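O-methyltransferase (PDB 3MCZ) probably transfers a methyl group from S-adenosylmethionine to a hydroxyl of a substrate not yet identified, and probably works as a dimer. Local coordinates at residues A[252-255]-A[256-260]; A[324-328]-A[329-333]. All coordinates share one frame; numbering follows the deposited sequence.

Interaction 1: residues A[252-255]-A[256-260]; sequences VMLN and DCLHY
At the C-terminal end of the fourth strand of the Rossmann-like methyltransferase sheet, the chain leaves strand 251-255 and turns at once into a short 3-10 segment, 258-260, and Leu254 meets Cys257 and Leu258 across that bend. The CD2 methyl of Leu254 lies 3.6 Å from SG of Cys257. With chi1 at 63°, SG stands between the backbone N and carbonyl carbon of Cys257, which turns the sulfur back over the end of the strand. The other methyl, CD1 of Leu254, reaches CD2 of Leu258 at 4.1 Å, the two leucine side chains crossing at about a right angle. Small, weakly polar cysteine and branched leucine suit this buried, apolar corner.

No direct hydrogen bond spans the bend; a water does the work. It donates to O of Leu254 at 3.1 Å and accepts from N of Cys257 at 3.0 Å, so the water bridges two backbone groups on either side of the bend. Asp256, at the bend itself, adopts left-handed backbone angles (phi 56°, psi 48°), which aspartate, like asparagine, tolerates better than most residues, and its OD1 is hydrogen-bonded to the hydroxyl of Tyr341. Beyond it, N of Tyr260 bonds to O of Cys257 at 3.2 Å, closing the 3-10 turn.

Strands 182-186 and 281-288 flank strand 251-255 in the sheet, while helix 263-275 packs against Leu254 and Leu258 through Val269, Ala273 and Ile270.

Interaction 2: residues A[324-328]-A[329-333]; sequences GVVRD and AGLAV. With GOL (glycerol), chain D.
The guanidinium of Arg327 has CG2 of Val333 over one face and, at its edge and in its plane, O1 of a glycerol probably taken up from the crystallisation liquor. NH2 of Arg327 donates to O1 of the glycerol at 2.8 Å in a fairly straight bond, and NE reaches both O1 and O2 less directly. The glycerol also joins the arginine to the strand: N of Val333 donates to O2 at 3.1 Å, nearly straight at 171°, and O1 donates to O of Val333. Extended from CG to NE, the arginine chain carries its charged end past the valine, while its aliphatic part stays in apolar contact, with CG of Arg327 3.7 Å from CG2 of Val333. The same methyl lies 3.6 Å from CG1 of Val326. Trans to its own backbone N (chi1 178°), this CG1 also touches CB of Leu331, giving the helix a branched apolar flank for the returning chain.

Helix 319-328 ends in a Schellman motif. N of Gly330 donates to O of Arg327 at 2.8 Å, and N of Leu331 makes a weak 3.3 Å bond back to O of Val326. Gly330 has a positive phi of 89°, where a CB would jam against the preceding carbonyl oxygen; glycine avoids this. Just before it, N of Ala329 bonds to O of Val325 at 3.0 Å.

Helix 319-328 thus turns into edge strand 332-338. Val325, Val326 and Ala329 pack on helix 263-275, and Val326 and Leu331 rest on Ile285 and Leu283 of strand 281-288.

Overall arrangement
Both contacts are local turns in series along the chain, neither nesting in nor crossing the other. Interaction 1 comes first, closing the bend where strand 251-255, in the middle of the seven-stranded sheet, leads toward helix 263-275. The chain then runs through that helix, strand 281-288 and helix 298-310 before interaction 2 closes the turn from helix 319-328 into edge strand 332-338. The centres of interaction 1 and interaction 2 lie about 16 Å apart, and the nearest atoms of interactions 1 and 2 are about 7 Å apart, without touching. What they share is a common backing: Ile270 of helix 263-275 and Ile285 of strand 281-288 pack against both, linking the sheet's centre to its antiparallel edge.

Interaction 1: residues A[252-255]-A[256-260]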
loop_
_atom_site.group_PDB
_atom_site.type_symbol
_atom_site.label_atom_id
_atom_site.label_comp_id
_atom_site.label_asym_id
_atom_site.label_seq_id
_atom_site.Cartn_x
_atom_site.Cartn_y
_atom_site.Cartn_z
ATOM N N VAL A 252 13.801 19.271 -30.774
ATOM C CA VAL A 252 14.585 18.856 -29.621
ATOM C C VAL A 252 13.577 18.420 -28.571
ATOM O O VAL A 252 12.596 19.107 -28.334
ATOM C CB VAL A 252 15.473 20.025 -29.097
ATOM C CG1 VAL A 252 16.230 19.639 -27.810
ATOM C CG2 VAL A 252 16.426 20.520 -30.224
HETATM N N MSE A 253 13.794 17.269 -27.932
HETATM C CA MSE A 253 12.810 16.770 -26.984
HETATM C C MSE A 253 13.423 16.597 -25.595
HETATM O O MSE A 253 14.521 16.096 -25.478
HETATM C CB MSE A 253 12.241 15.430 -27.457
HETATM C CG MSE A 253 11.723 15.438 -28.847
HETATM SE SE MSE A 253 10.699 13.867 -29.307
HETATM C CE MSE A 253 12.087 12.623 -29.402
ATOM N N LEU A 254 12.653 16.997 -24.592
ATOM C CA LEU A 254 12.904 16.777 -23.173
ATOM C C LEU A 254 11.664 16.090 -22.607
ATOM O O LEU A 254 10.782 16.751 -22.074
ATOM C CB LEU A 254 13.052 18.106 -22.458
ATOM C CG LEU A 254 14.404 18.771 -22.347
ATOM C CD1 LEU A 254 14.199 20.175 -21.758
ATOM C CD2 LEU A 254 15.431 17.931 -21.482
ATOM N N ASN A 255 11.579 14.775 -22.720
ATOM C CA ASN A 255 10.319 14.107 -22.414
ATOM C C ASN A 255 10.366 13.475 -21.036
ATOM O O ASN A 255 11.195 12.605 -20.805
ATOM C CB ASN A 255 10.024 13.041 -23.465
ATOM C CG ASN A 255 9.699 13.640 -24.820
ATOM O OD1 ASN A 255 10.102 13.102 -25.856
ATOM N ND2 ASN A 255 8.995 14.775 -24.816
ATOM N N ASP A 256 9.519 13.965 -20.111
ATOM C CA ASP A 256 9.262 13.294 -18.831
ATOM C C ASP A 256 10.577 13.076 -18.093
ATOM O O ASP A 256 10.819 11.971 -17.596
ATOM C CB ASP A 256 8.543 11.961 -19.124
ATOM C CG ASP A 256 7.805 11.357 -17.927
ATOM O OD1 ASP A 256 7.446 12.073 -16.966
ATOM O OD2 ASP A 256 7.545 10.121 -17.995
ATOM N N CYS A 257 11.405 14.134 -18.008
ATOM C CA CYS A 257 12.740 14.082 -17.383
ATOM C C CYS A 257 13.144 15.314 -16.577
ATOM O O CYS A 257 14.134 15.268 -15.840
ATOM C CB CYS A 257 13.823 13.827 -18.432
ATOM S SG CYS A 257 13.938 15.178 -19.676
ATOM N N LEU A 258 12.417 16.428 -16.690
ATOM C CA LEU A 258 12.807 17.624 -15.925
ATOM C C LEU A 258 12.718 17.457 -14.405
ATOM O O LEU A 258 13.396 18.185 -13.633
ATOM C CB LEU A 258 12.024 18.859 -16.397
ATOM C CG LEU A 258 12.463 19.520 -17.723
ATOM C CD1 LEU A 258 11.470 20.629 -18.044
ATOM C CD2 LEU A 258 13.890 20.076 -17.689
ATOM N N HIS A 259 11.951 16.464 -13.957
ATOM C CA HIS A 259 11.791 16.216 -12.561
ATOM C C HIS A 259 12.989 15.526 -11.874
ATOM O O HIS A 259 12.916 15.270 -10.686
ATOM C CB HIS A 259 10.503 15.435 -12.298
ATOM C CG HIS A 259 10.389 14.193 -13.110
ATOM N ND1 HIS A 259 9.638 14.124 -14.258
ATOM C CD2 HIS A 259 10.984 12.986 -12.970
ATOM C CE1 HIS A 259 9.760 12.920 -14.788
ATOM N NE2 HIS A 259 10.558 12.202 -14.016
ATOM N N TYR A 260 14.055 15.234 -12.619
ATOM C CA TYR A 260 15.328 14.828 -12.029
ATOM C C TYR A 260 16.199 15.997 -11.588
ATOM O O TYR A 260 17.228 15.797 -10.952
ATOM C CB TYR A 260 16.135 13.972 -13.022
ATOM C CG TYR A 260 15.548 12.603 -13.189
ATOM C CD1 TYR A 260 15.808 11.609 -12.273
ATOM C CD2 TYR A 260 14.708 12.320 -14.262
ATOM C CE1 TYR A 260 15.265 10.354 -12.422
ATOM C CE2 TYR A 260 14.150 11.086 -14.418
ATOM C CZ TYR A 260 14.434 10.104 -13.513
ATOM O OH TYR A 260 13.877 8.866 -13.678
HETATM O O HOH W 1 10.336 16.811 -18.975
#

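Interaction 2: residues A[324-328]-A[329-333]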
loop_
_atom_site.group_PDB
_atom_site.type_symbol
_atom_site.label_atom_id
_atom_site.label_comp_id
_atom_site.label_asym_id
_atom_site.label_seq_id
_atom_site.Cartn_x
_atom_site.Cartn_y
_atom_site.Cartn_z
ATOM N N GLY A 324 7.095 29.385 -18.617
ATOM C CA GLY A 324 7.738 30.705 -18.523
ATOM C C GLY A 324 9.221 30.635 -18.844
ATOM O O GLY A 324 9.745 31.529 -19.509
ATOM N N VAL A 325 9.890 29.554 -18.432
ATOM C CA VAL A 325 11.312 29.388 -18.765
ATOM C C VAL A 325 11.538 29.261 -20.285
ATOM O O VAL A 325 12.434 29.886 -20.869
ATOM C CB VAL A 325 11.949 28.208 -18.034
ATOM C CG1 VAL A 325 13.415 28.100 -18.461
ATOM C CG2 VAL A 325 11.831 28.381 -16.499
ATOM N N VAL A 326 10.666 28.510 -20.945
ATOM C CA VAL A 326 10.722 28.375 -22.402
ATOM C C VAL A 326 10.516 29.734 -23.095
ATOM O O VAL A 326 11.264 30.079 -24.034
ATOM C CB VAL A 326 9.700 27.295 -22.887
ATOM C CG1 VAL A 326 9.689 27.164 -24.426
ATOM C CG2 VAL A 326 10.025 25.943 -22.243
ATOM N N ARG A 327 9.535 30.505 -22.625
ATOM C CA ARG A 327 9.348 31.878 -23.126
ATOM C C ARG A 327 10.573 32.753 -22.886
ATOM O O ARG A 327 11.009 33.443 -23.792
ATOM C CB ARG A 327 8.130 32.558 -22.500
ATOM C CG ARG A 327 6.869 31.980 -22.964
ATOM C CD ARG A 327 5.653 32.858 -22.614
ATOM N NE ARG A 327 4.473 32.003 -22.750
ATOM C CZ ARG A 327 3.929 31.289 -21.772
ATOM N NH1 ARG A 327 4.362 31.386 -20.519
ATOM N NH2 ARG A 327 2.901 30.505 -22.062
ATOM N N ASP A 328 11.158 32.657 -21.690
ATOM C CA ASP A 328 12.371 33.414 -21.352
ATOM C C ASP A 328 13.495 33.075 -22.323
ATOM O O ASP A 328 14.331 33.924 -22.583
ATOM C CB ASP A 328 12.865 33.169 -19.907
ATOM C CG ASP A 328 11.958 33.779 -18.833
ATOM O OD1 ASP A 328 11.088 34.626 -19.139
ATOM O OD2 ASP A 328 12.094 33.360 -17.660
ATOM N N ALA A 329 13.499 31.859 -22.866
ATOM C CA ALA A 329 14.504 31.436 -23.852
ATOM C C ALA A 329 14.217 31.953 -25.247
ATOM O O ALA A 329 14.977 31.696 -26.165
ATOM C CB ALA A 329 14.679 29.891 -23.850
ATOM N N GLY A 330 13.132 32.704 -25.411
ATOM C CA GLY A 330 12.787 33.301 -26.688
ATOM C C GLY A 330 11.936 32.437 -27.603
ATOM O O GLY A 330 11.891 32.694 -28.792
ATOM N N LEU A 331 11.273 31.408 -27.082
ATOM C CA LEU A 331 10.430 30.548 -27.912
ATOM C C LEU A 331 8.957 30.843 -27.629
ATOM O O LEU A 331 8.608 31.234 -26.525
ATOM C CB LEU A 331 10.714 29.062 -27.662
ATOM C CG LEU A 331 12.147 28.559 -27.831
ATOM C CD1 LEU A 331 12.226 27.039 -27.561
ATOM C CD2 LEU A 331 12.682 28.880 -29.209
ATOM N N ALA A 332 8.109 30.708 -28.639
ATOM C CA ALA A 332 6.659 30.914 -28.468
ATOM C C ALA A 332 6.107 29.592 -27.987
ATOM O O ALA A 332 6.431 28.555 -28.585
ATOM C CB ALA A 332 6.011 31.293 -29.811
ATOM N N VAL A 333 5.288 29.580 -26.937
ATOM C CA VAL A 333 4.885 28.316 -26.313
ATOM C C VAL A 333 3.468 27.953 -26.695
ATOM O O VAL A 333 2.569 28.775 -26.569
ATOM C CB VAL A 333 4.996 28.399 -24.781
ATOM C CG1 VAL A 333 4.449 27.100 -24.099
ATOM C CG2 VAL A 333 6.422 28.660 -24.439
HETATM C C1 GOL D . 2.120 31.684 -25.946
HETATM O O1 GOL D . 2.291 30.909 -24.764
HETATM C C2 GOL D . 3.380 32.369 -26.527
HETATM O O2 GOL D . 4.553 32.297 -25.723
HETATM C C3 GOL D . 3.109 33.850 -26.824
HETATM O O3 GOL D . 3.753 34.206 -28.037
#